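Local coordinates for protein beta-galactosidase (Bacillus circulans subsp. alkalophilus, PDB 3TTY) that hydrolyses terminal beta-D-galactosyl residues of beta-galactosides, acting as a trimeric glycoside hydrolase with a TIM-barrel domain, at residues M254-E259 / F284-M289; N276-D281 / R328-Q333; A433-N438 / M633-E638. All blocks are in the same frame, centred on the assembly; numbering follows the deposited sequence.

Interaction 1: M254-E259 / F284-M289; sequences MGFYPE and FSFTAM
Phe256 reaches helix 284-296 through CD2, CE2 and CZ of its ring, which meet Phe286 and Met289, and the contact between 254-259 and 284-289 is apolar. In the aromatic pair, CD2 of Phe256 lies 4.1 Å from CZ of Phe286. The ring centroids stand 5.6 Å apart with the planes inclined at 40°, an oblique meeting. Phe286 gets there because its CG is anti to the backbone N (chi1 -179°), which brings the end of the ring near the loop.

The sulfur contact is of the Met-aromatic kind. SD of Met289 is 5.2 Å from the centroid of the Phe256 ring and 52° off its normal, again oblique, while the methyl CE comes closer, 3.7 Å from CZ of Phe256. The Met289 chain runs extended and then bends at its last torsion, which brings CE close to CZ and CE2 of Phe256.

In the TIM barrel, this joins the loop following strand 249-253 to the helix that follows the next strand, 273-275. Tyr403 meets the Phe256 ring edge-to-face, and helix 423-435 touches Phe286 and Met289 through Val424 and Tyr431.

Within the loop, OH of Tyr257 is modelled unusually close to OE1 of Glu259, so that length is doubtful; outside it, Arg408 holds the carbonyl O of Phe256, and Gly153 N bonds Tyr257 OH. The Tyr257 ring has CE of Met254 over one face and N of Glu259 over the centre of the other.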
loop_
_atom_site.group_PDB
_atom_site.type_symbol
_atom_site.label_atom_id
_atom_site.label_comp_id
_atom_site.label_asym_id
_atom_site.label_seq_id
_atom_site.Cartn_x
_atom_site.Cartn_y
_atom_site.Cartn_z
ATOM N N MET A 254 -23.728 -2.890 -12.754
ATOM C CA MET A 254 -22.590 -1.974 -12.731
ATOM C C MET A 254 -21.615 -2.193 -13.881
ATOM O O MET A 254 -20.411 -2.026 -13.722
ATOM C CB MET A 254 -21.884 -2.032 -11.374
ATOM C CG MET A 254 -22.782 -1.546 -10.235
ATOM S SD MET A 254 -22.117 -1.774 -8.575
ATOM C CE MET A 254 -22.386 -3.528 -8.356
ATOM N N GLY A 255 -22.148 -2.562 -15.042
ATOM C CA GLY A 255 -21.339 -2.682 -16.238
ATOM C C GLY A 255 -20.293 -3.771 -16.124
ATOM O O GLY A 255 -20.621 -4.942 -15.894
ATOM N N PHE A 256 -19.030 -3.378 -16.268
ATOM C CA PHE A 256 -17.910 -4.314 -16.210
ATOM C C PHE A 256 -17.457 -4.639 -14.786
ATOM O O PHE A 256 -16.305 -5.003 -14.559
ATOM C CB PHE A 256 -16.743 -3.785 -17.041
ATOM C CG PHE A 256 -16.837 -4.145 -18.497
ATOM C CD1 PHE A 256 -16.300 -5.341 -18.965
ATOM C CD2 PHE A 256 -17.473 -3.303 -19.394
ATOM C CE1 PHE A 256 -16.386 -5.677 -20.298
ATOM C CE2 PHE A 256 -17.571 -3.641 -20.735
ATOM C CZ PHE A 256 -17.027 -4.828 -21.186
ATOM N N TYR A 257 -18.374 -4.490 -13.833
ATOM C CA TYR A 257 -18.142 -4.887 -12.453
ATOM C C TYR A 257 -17.633 -6.327 -12.437
ATOM O O TYR A 257 -18.262 -7.220 -13.006
ATOM C CB TYR A 257 -19.455 -4.748 -11.667
ATOM C CG TYR A 257 -19.436 -5.160 -10.212
ATOM C CD1 TYR A 257 -18.532 -4.601 -9.312
ATOM C CD2 TYR A 257 -20.360 -6.086 -9.725
ATOM C CE1 TYR A 257 -18.536 -4.969 -7.966
ATOM C CE2 TYR A 257 -20.375 -6.460 -8.389
ATOM C CZ TYR A 257 -19.460 -5.903 -7.515
ATOM O OH TYR A 257 -19.484 -6.278 -6.184
ATOM N N PRO A 258 -16.490 -6.559 -11.775
ATOM C CA PRO A 258 -15.841 -7.875 -11.867
ATOM C C PRO A 258 -16.471 -9.009 -11.039
ATOM O O PRO A 258 -16.236 -10.170 -11.375
ATOM C CB PRO A 258 -14.393 -7.604 -11.405
ATOM C CG PRO A 258 -14.445 -6.316 -10.637
ATOM C CD PRO A 258 -15.639 -5.537 -11.135
ATOM N N GLU A 259 -17.256 -8.701 -10.012
ATOM C CA GLU A 259 -17.607 -9.715 -9.016
ATOM C C GLU A 259 -18.848 -10.580 -9.284
ATOM O O GLU A 259 -19.059 -11.591 -8.617
ATOM C CB GLU A 259 -17.693 -9.077 -7.622
ATOM C CG GLU A 259 -16.351 -8.548 -7.133
ATOM C CD GLU A 259 -16.416 -8.021 -5.726
ATOM O OE1 GLU A 259 -17.458 -7.424 -5.362
ATOM O OE2 GLU A 259 -15.431 -8.208 -4.976
ATOM N N PHE A 284 -13.678 7.198 -23.846
ATOM C CA PHE A 284 -15.055 7.263 -24.348
ATOM C C PHE A 284 -15.487 5.938 -24.991
ATOM O O PHE A 284 -16.655 5.545 -24.884
ATOM C CB PHE A 284 -15.233 8.443 -25.315
ATOM C CG PHE A 284 -14.619 9.732 -24.812
ATOM C CD1 PHE A 284 -13.902 10.558 -25.667
ATOM C CD2 PHE A 284 -14.750 10.109 -23.474
ATOM C CE1 PHE A 284 -13.340 11.736 -25.205
ATOM C CE2 PHE A 284 -14.182 11.289 -22.999
ATOM C CZ PHE A 284 -13.481 12.103 -23.865
ATOM N N SER A 285 -14.545 5.251 -25.640
ATOM C CA SER A 285 -14.834 3.966 -26.277
ATOM C C SER A 285 -15.075 2.883 -25.224
ATOM O O SER A 285 -15.765 1.892 -25.482
ATOM C CB SER A 285 -13.697 3.551 -27.212
ATOM O OG SER A 285 -12.480 3.393 -26.504
ATOM N N PHE A 286 -14.511 3.079 -24.036
ATOM C CA PHE A 286 -14.781 2.167 -22.943
ATOM C C PHE A 286 -16.210 2.287 -22.417
ATOM O O PHE A 286 -16.886 1.273 -22.232
ATOM C CB PHE A 286 -13.792 2.319 -21.781
ATOM C CG PHE A 286 -14.063 1.359 -20.659
ATOM C CD1 PHE A 286 -13.584 0.059 -20.715
ATOM C CD2 PHE A 286 -14.847 1.733 -19.580
ATOM C CE1 PHE A 286 -13.860 -0.847 -19.698
ATOM C CE2 PHE A 286 -15.123 0.834 -18.556
ATOM C CZ PHE A 286 -14.631 -0.461 -18.620
ATOM N N THR A 287 -16.686 3.502 -22.154
ATOM C CA THR A 287 -18.060 3.588 -21.670
ATOM C C THR A 287 -19.045 3.127 -22.758
ATOM O O THR A 287 -20.087 2.552 -22.454
ATOM C CB THR A 287 -18.433 4.945 -20.951
ATOM O OG1 THR A 287 -19.530 5.597 -21.613
ATOM C CG2 THR A 287 -17.261 5.865 -20.840
ATOM N N ALA A 288 -18.687 3.310 -24.023
ATOM C CA ALA A 288 -19.492 2.745 -25.109
ATOM C C ALA A 288 -19.502 1.206 -25.041
ATOM O O ALA A 288 -20.544 0.555 -25.204
ATOM C CB ALA A 288 -18.966 3.219 -26.467
ATOM N N MET A 289 -18.333 0.623 -24.800
ATOM C CA MET A 289 -18.228 -0.824 -24.655
ATOM C C MET A 289 -19.087 -1.332 -23.486
ATOM O O MET A 289 -19.682 -2.411 -23.569
ATOM C CB MET A 289 -16.759 -1.256 -24.493
ATOM C CG MET A 289 -16.546 -2.761 -24.645
ATOM S SD MET A 289 -14.843 -3.294 -24.412
ATOM C CE MET A 289 -14.493 -2.632 -22.783
#

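Interaction 2: N276-D281 / R328-Q333; sequences NYPSMD and RLWSYQ. With GLA (alpha-D-galactopyranose), chain H.
The indole of Trp330 meets Pro278 obliquely, through its six-membered ring. CZ3 of Trp330 lies 3.7 Å from CB of Pro278, and CE3 of Trp330 is 3.8 Å from CG of Pro278, so the pyrrolidine lies alongside the benzo part. Beyond it, CH2 of Trp330 comes to 4.0 Å from the carbonyl O of Ser279. With CG of Trp330 anti to its own carbonyl carbon (chi1 -67°), the indole reaches from helix 326-336 to the loop.

Tyr277 leaves the backbone on the side away from that helix, and its ring lines the galactose pocket. One face of the ring carries O6 of galactose, 3.3 Å above the plane and offset toward the rim; CE2 of Tyr277 is 3.1 Å from O1 of the sugar. In the TIM barrel this loop follows strand 273-275, and its two sides thus serve the pocket and the helix. The Tyr277 hydroxyl is hydrogen-bonded to Glu307, which also binds the sugar. A leucine in place of Tyr277 would probably leave Glu307 without this bond and O6 without the aromatic face beneath it.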
loop_
_atom_site.group_PDB
_atom_site.type_symbol
_atom_site.label_atom_id
_atom_site.label_comp_id
_atom_site.label_asym_id
_atom_site.label_seq_id
_atom_site.Cartn_x
_atom_site.Cartn_y
_atom_site.Cartn_z
ATOM N N ASN A 276 -24.124 4.307 -15.014
ATOM C CA ASN A 276 -22.948 4.728 -15.775
ATOM C C ASN A 276 -22.276 5.980 -15.217
ATOM O O ASN A 276 -22.828 7.090 -15.291
ATOM C CB ASN A 276 -23.319 4.939 -17.244
ATOM C CG ASN A 276 -22.167 5.465 -18.061
ATOM O OD1 ASN A 276 -22.350 6.276 -18.976
ATOM N ND2 ASN A 276 -20.966 5.022 -17.733
ATOM N N TYR A 277 -21.080 5.781 -14.667
ATOM C CA TYR A 277 -20.314 6.851 -14.032
ATOM C C TYR A 277 -18.895 6.944 -14.573
ATOM O O TYR A 277 -17.951 6.473 -13.938
ATOM C CB TYR A 277 -20.279 6.650 -12.517
ATOM C CG TYR A 277 -21.642 6.841 -11.874
ATOM C CD1 TYR A 277 -22.074 8.101 -11.482
ATOM C CD2 TYR A 277 -22.500 5.762 -11.678
ATOM C CE1 TYR A 277 -23.321 8.280 -10.899
ATOM C CE2 TYR A 277 -23.745 5.933 -11.098
ATOM C CZ TYR A 277 -24.148 7.194 -10.713
ATOM O OH TYR A 277 -25.388 7.374 -10.142
ATOM N N PRO A 278 -18.737 7.536 -15.764
ATOM C CA PRO A 278 -17.375 7.672 -16.282
ATOM C C PRO A 278 -16.691 8.803 -15.564
ATOM O O PRO A 278 -17.362 9.769 -15.187
ATOM C CB PRO A 278 -17.583 8.053 -17.755
ATOM C CG PRO A 278 -18.995 7.692 -18.068
ATOM C CD PRO A 278 -19.748 7.888 -16.770
ATOM N N SER A 279 -15.383 8.685 -15.374
ATOM C CA SER A 279 -14.572 9.806 -14.917
ATOM C C SER A 279 -14.127 10.670 -16.098
ATOM O O SER A 279 -14.217 10.258 -17.251
ATOM C CB SER A 279 -13.354 9.298 -14.139
ATOM O OG SER A 279 -13.768 8.734 -12.902
ATOM N N MET A 280 -13.669 11.878 -15.803
ATOM C CA MET A 280 -13.019 12.731 -16.791
ATOM C C MET A 280 -11.989 11.892 -17.558
ATOM O O MET A 280 -11.707 12.143 -18.735
ATOM C CB MET A 280 -12.323 13.881 -16.056
ATOM C CG MET A 280 -11.569 14.883 -16.931
ATOM S SD MET A 280 -12.546 16.353 -17.331
ATOM C CE MET A 280 -12.881 16.015 -19.055
ATOM N N ASP A 281 -11.488 10.866 -16.866
ATOM C CA ASP A 281 -10.328 10.060 -17.245
ATOM C C ASP A 281 -10.646 8.822 -18.079
ATOM O O ASP A 281 -9.743 8.171 -18.608
ATOM C CB ASP A 281 -9.652 9.572 -15.956
ATOM C CG ASP A 281 -8.218 10.018 -15.846
ATOM O OD1 ASP A 281 -7.835 10.956 -16.584
ATOM O OD2 ASP A 281 -7.475 9.440 -15.020
ATOM N N ARG A 328 -25.255 15.826 -21.812
ATOM C CA ARG A 328 -26.118 15.481 -22.946
ATOM C C ARG A 328 -25.451 14.468 -23.885
ATOM O O ARG A 328 -26.076 13.498 -24.307
ATOM C CB ARG A 328 -26.492 16.744 -23.713
ATOM C CG ARG A 328 -27.374 16.533 -24.921
ATOM C CD ARG A 328 -27.787 17.900 -25.427
ATOM N NE ARG A 328 -28.577 17.867 -26.651
ATOM C CZ ARG A 328 -28.053 17.903 -27.873
ATOM N NH1 ARG A 328 -26.738 17.949 -28.032
ATOM N NH2 ARG A 328 -28.843 17.886 -28.938
ATOM N N LEU A 329 -24.183 14.714 -24.208
ATOM C CA LEU A 329 -23.374 13.800 -25.018
ATOM C C LEU A 329 -23.455 12.370 -24.485
ATOM O O LEU A 329 -23.797 11.441 -25.210
ATOM C CB LEU A 329 -21.910 14.239 -24.995
ATOM C CG LEU A 329 -21.045 14.191 -26.255
ATOM C CD1 LEU A 329 -19.592 13.989 -25.865
ATOM C CD2 LEU A 329 -21.482 13.128 -27.249
ATOM N N TRP A 330 -23.141 12.218 -23.202
ATOM C CA TRP A 330 -23.064 10.907 -22.556
ATOM C C TRP A 330 -24.419 10.229 -22.347
ATOM O O TRP A 330 -24.484 9.004 -22.208
ATOM C CB TRP A 330 -22.302 11.010 -21.227
ATOM C CG TRP A 330 -20.856 11.331 -21.404
ATOM C CD1 TRP A 330 -20.216 11.568 -22.579
ATOM C CD2 TRP A 330 -19.864 11.445 -20.373
ATOM N NE1 TRP A 330 -18.886 11.815 -22.354
ATOM C CE2 TRP A 330 -18.640 11.749 -21.008
ATOM C CE3 TRP A 330 -19.892 11.323 -18.976
ATOM C CZ2 TRP A 330 -17.453 11.936 -20.300
ATOM C CZ3 TRP A 330 -18.707 11.510 -18.267
ATOM C CH2 TRP A 330 -17.503 11.812 -18.932
ATOM N N SER A 331 -25.490 11.022 -22.314
ATOM C CA SER A 331 -26.854 10.477 -22.283
ATOM C C SER A 331 -27.226 9.866 -23.630
ATOM O O SER A 331 -27.734 8.751 -23.683
ATOM C CB SER A 331 -27.894 11.552 -21.912
ATOM O OG SER A 331 -27.620 12.144 -20.656
ATOM N N TYR A 332 -26.990 10.603 -24.717
ATOM C CA TYR A 332 -27.266 10.058 -26.044
ATOM C C TYR A 332 -26.302 8.934 -26.426
ATOM O O TYR A 332 -26.632 8.081 -27.256
ATOM C CB TYR A 332 -27.279 11.147 -27.116
ATOM C CG TYR A 332 -28.533 11.989 -27.084
ATOM C CD1 TYR A 332 -29.782 11.410 -27.268
ATOM C CD2 TYR A 332 -28.467 13.357 -26.865
ATOM C CE1 TYR A 332 -30.941 12.174 -27.227
ATOM C CE2 TYR A 332 -29.613 14.124 -26.824
ATOM C CZ TYR A 332 -30.843 13.526 -27.005
ATOM O OH TYR A 332 -31.976 14.291 -26.976
ATOM N N GLN A 333 -25.116 8.926 -25.824
ATOM C CA GLN A 333 -24.218 7.807 -26.040
ATOM C C GLN A 333 -24.867 6.526 -25.507
ATOM O O GLN A 333 -24.811 5.486 -26.157
ATOM C CB GLN A 333 -22.840 8.027 -25.411
ATOM C CG GLN A 333 -21.786 7.040 -25.931
ATOM C CD GLN A 333 -20.486 7.114 -25.158
ATOM O OE1 GLN A 333 -20.483 7.366 -23.949
ATOM N NE2 GLN A 333 -19.367 6.899 -25.854
HETATM C C1 GLA H . -24.564 3.984 -7.374
HETATM C C2 GLA H . -25.777 3.806 -6.427
HETATM C C3 GLA H . -26.508 5.128 -6.132
HETATM C C4 GLA H . -25.459 6.161 -5.748
HETATM C C5 GLA H . -24.395 6.241 -6.846
HETATM C C6 GLA H . -23.395 7.342 -6.473
HETATM O O1 GLA H . -24.885 4.283 -8.745
HETATM O O2 GLA H . -26.702 2.882 -6.979
HETATM O O3 GLA H . -27.438 4.995 -5.042
HETATM O O4 GLA H . -24.863 5.700 -4.542
HETATM O O5 GLA H . -23.686 4.998 -6.905
HETATM O O6 GLA H . -22.623 7.717 -7.623
#

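Interaction 3: A433-N438 / M633-E638; sequences ALYKQN and MNHNAE
Tyr435 and His635 come from opposite directions, the Tyr435 hydroxyl arriving obliquely beside NE2 and CD2 of His635, and the contact buries just 56 Å² in all. The Tyr435 OH lies 3.3 Å from NE2 of His635 and 3.4 Å from its CD2. CG of Tyr435 is anti to the backbone N (chi1 171°), which brings the end of the phenol near the 633-638 segment.

The polar setting is consistent with the two groups gathering here: NE2 of His635 is hydrogen-bonded to Glu618, and the Tyr435 hydroxyl makes a weak hydrogen bond to the same carboxylate oxygen, OE1. Glu618 therefore links the two side chains, weakly on the tyrosine side, and its negative charge would be expected to favour a protonated imidazole.

Hydrogen bonds within 633-638 fix the backbone that carries His635. OD1 of Asn634 accepts twice from Asn636: from its backbone N at 2.9 Å, an Asx turn with the donor 49° out of the carbonyl plane, and from ND2 at 2.7 Å. ND2 of Asn634 in turn donates to the carbonyl O of Glu638 (3.0 Å). In 433-438, Asn438, with positive phi, is the C-prime residue of a Schellman motif that ends the helix; its N bonds O of Tyr435 at 3.0 Å.

Helix 591-604 packs on Ala433, Leu434 and Gln437, and strand 617-624 on Met633, Asn634 and Asn636. Two barrel helices also reach the contact: Phe284 of helix 284-296 stacks on the His635 ring, Leu329 and Gln333 of helix 326-336 touch that histidine, and Tyr435 packs on Ser285 and Ala288, so the junction of helix 423-435 with strand 627-634 rests against both.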
loop_
_atom_site.group_PDB
_atom_site.type_symbol
_atom_site.label_atom_id
_atom_site.label_comp_id
_atom_site.label_asym_id
_atom_site.label_seq_id
_atom_site.Cartn_x
_atom_site.Cartn_y
_atom_site.Cartn_z
ATOM N N ALA A 433 -10.547 -0.456 -31.573
ATOM C CA ALA A 433 -10.192 -0.510 -32.982
ATOM C C ALA A 433 -11.427 -0.501 -33.875
ATOM O O ALA A 433 -11.419 0.106 -34.945
ATOM C CB ALA A 433 -9.325 -1.747 -33.272
ATOM N N LEU A 434 -12.484 -1.178 -33.442
ATOM C CA LEU A 434 -13.732 -1.169 -34.199
ATOM C C LEU A 434 -14.407 0.193 -34.039
ATOM O O LEU A 434 -14.822 0.810 -35.020
ATOM C CB LEU A 434 -14.652 -2.297 -33.737
ATOM C CG LEU A 434 -14.211 -3.722 -34.131
ATOM C CD1 LEU A 434 -14.680 -4.752 -33.119
ATOM C CD2 LEU A 434 -14.728 -4.085 -35.512
ATOM N N TYR A 435 -14.493 0.650 -32.792
ATOM C CA TYR A 435 -15.080 1.938 -32.447
ATOM C C TYR A 435 -14.530 3.036 -33.353
ATOM O O TYR A 435 -15.292 3.811 -33.918
ATOM C CB TYR A 435 -14.795 2.231 -30.969
ATOM C CG TYR A 435 -15.140 3.603 -30.437
ATOM C CD1 TYR A 435 -16.345 3.835 -29.784
ATOM C CD2 TYR A 435 -14.227 4.649 -30.512
ATOM C CE1 TYR A 435 -16.658 5.087 -29.259
ATOM C CE2 TYR A 435 -14.526 5.911 -29.999
ATOM C CZ TYR A 435 -15.746 6.117 -29.369
ATOM O OH TYR A 435 -16.053 7.351 -28.846
ATOM N N LYS A 436 -13.212 3.080 -33.507
ATOM C CA LYS A 436 -12.565 4.141 -34.275
ATOM C C LYS A 436 -12.926 4.148 -35.754
ATOM O O LYS A 436 -12.660 5.124 -36.455
ATOM C CB LYS A 436 -11.052 4.056 -34.129
ATOM C CG LYS A 436 -10.540 4.496 -32.780
ATOM C CD LYS A 436 -9.051 4.189 -32.658
ATOM C CE LYS A 436 -8.509 4.653 -31.314
ATOM N NZ LYS A 436 -7.135 4.120 -31.047
ATOM N N GLN A 437 -13.525 3.063 -36.229
ATOM C CA GLN A 437 -13.863 2.953 -37.635
ATOM C C GLN A 437 -15.370 2.932 -37.819
ATOM O O GLN A 437 -15.860 2.745 -38.928
ATOM C CB GLN A 437 -13.204 1.716 -38.269
ATOM C CG GLN A 437 -11.681 1.728 -38.127
ATOM C CD GLN A 437 -11.014 0.478 -38.689
ATOM O OE1 GLN A 437 -11.567 -0.197 -39.556
ATOM N NE2 GLN A 437 -9.817 0.172 -38.198
ATOM N N ASN A 438 -16.097 3.151 -36.727
ATOM C CA ASN A 438 -17.552 3.162 -36.774
ATOM C C ASN A 438 -18.102 1.842 -37.329
ATOM O O ASN A 438 -19.110 1.816 -38.041
ATOM C CB ASN A 438 -18.069 4.362 -37.587
ATOM C CG ASN A 438 -17.562 5.702 -37.052
ATOM O OD1 ASN A 438 -17.460 5.910 -35.840
ATOM N ND2 ASN A 438 -17.235 6.614 -37.959
ATOM N N MET A 633 -21.848 11.434 -32.588
ATOM C CA MET A 633 -21.497 12.016 -31.306
ATOM C C MET A 633 -20.084 12.535 -31.338
ATOM O O MET A 633 -19.129 11.776 -31.476
ATOM C CB MET A 633 -21.726 10.995 -30.199
ATOM C CG MET A 633 -23.201 10.564 -30.168
ATOM S SD MET A 633 -23.560 9.020 -29.341
ATOM C CE MET A 633 -22.740 7.830 -30.410
ATOM N N ASN A 634 -19.962 13.849 -31.230
ATOM C CA ASN A 634 -18.669 14.497 -31.304
ATOM C C ASN A 634 -18.099 14.721 -29.925
ATOM O O ASN A 634 -18.516 15.636 -29.235
ATOM C CB ASN A 634 -18.790 15.838 -32.027
ATOM C CG ASN A 634 -17.463 16.541 -32.159
ATOM O OD1 ASN A 634 -16.408 15.964 -31.866
ATOM N ND2 ASN A 634 -17.497 17.796 -32.609
ATOM N N HIS A 635 -17.138 13.893 -29.531
ATOM C CA HIS A 635 -16.499 14.025 -28.225
ATOM C C HIS A 635 -15.458 15.148 -28.154
ATOM O O HIS A 635 -15.016 15.524 -27.064
ATOM C CB HIS A 635 -15.870 12.689 -27.809
ATOM C CG HIS A 635 -16.859 11.564 -27.703
ATOM N ND1 HIS A 635 -17.684 11.402 -26.612
ATOM C CD2 HIS A 635 -17.150 10.548 -28.548
ATOM C CE1 HIS A 635 -18.444 10.337 -26.791
ATOM N NE2 HIS A 635 -18.141 9.800 -27.958
ATOM N N ASN A 636 -15.065 15.679 -29.312
ATOM C CA ASN A 636 -14.072 16.757 -29.363
ATOM C C ASN A 636 -14.602 18.079 -28.816
ATOM O O ASN A 636 -15.800 18.356 -28.892
ATOM C CB ASN A 636 -13.571 16.973 -30.794
ATOM C CG ASN A 636 -13.031 15.714 -31.414
ATOM O OD1 ASN A 636 -11.870 15.359 -31.212
ATOM N ND2 ASN A 636 -13.865 15.030 -32.185
ATOM N N ALA A 637 -13.704 18.897 -28.273
ATOM C CA ALA A 637 -14.079 20.217 -27.761
ATOM C C ALA A 637 -14.182 21.236 -28.899
ATOM O O ALA A 637 -14.365 22.433 -28.662
ATOM C CB ALA A 637 -13.075 20.690 -26.706
ATOM N N GLU A 638 -14.068 20.749 -30.131
ATOM C CA GLU A 638 -14.092 21.610 -31.306
ATOM C C GLU A 638 -15.142 21.117 -32.298
ATOM O O GLU A 638 -15.438 19.921 -32.369
ATOM C CB GLU A 638 -12.712 21.640 -31.980
ATOM C CG GLU A 638 -11.535 21.961 -31.035
ATOM C CD GLU A 638 -10.730 20.720 -30.625
ATOM O OE1 GLU A 638 -10.714 19.722 -31.388
ATOM O OE2 GLU A 638 -10.106 20.747 -29.535
#

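Overall arrangement
Interactions 1 and 2 both belong to the TIM barrel, with centres about 12 Å apart, and their segments alternate along the chain. Interaction 3 follows in sequence, joining the trimerisation and C-terminal domains, its centre about 17 Å from that of interaction 1 and 14 Å from that of interaction 2. Helix 284-296 connects all three: Phe284 O lies 3.2 Å from Gln333 NE2, a probable hydrogen bond, and Phe284 CB lies 3.8 Å from Tyr435 OH. Helix 326-336 joins interactions 2 and 3, with Leu329 CD2 3.6 Å from Met633 CB. The contacts thus form a continuous packed path from the galactose pocket to where the three domains meet.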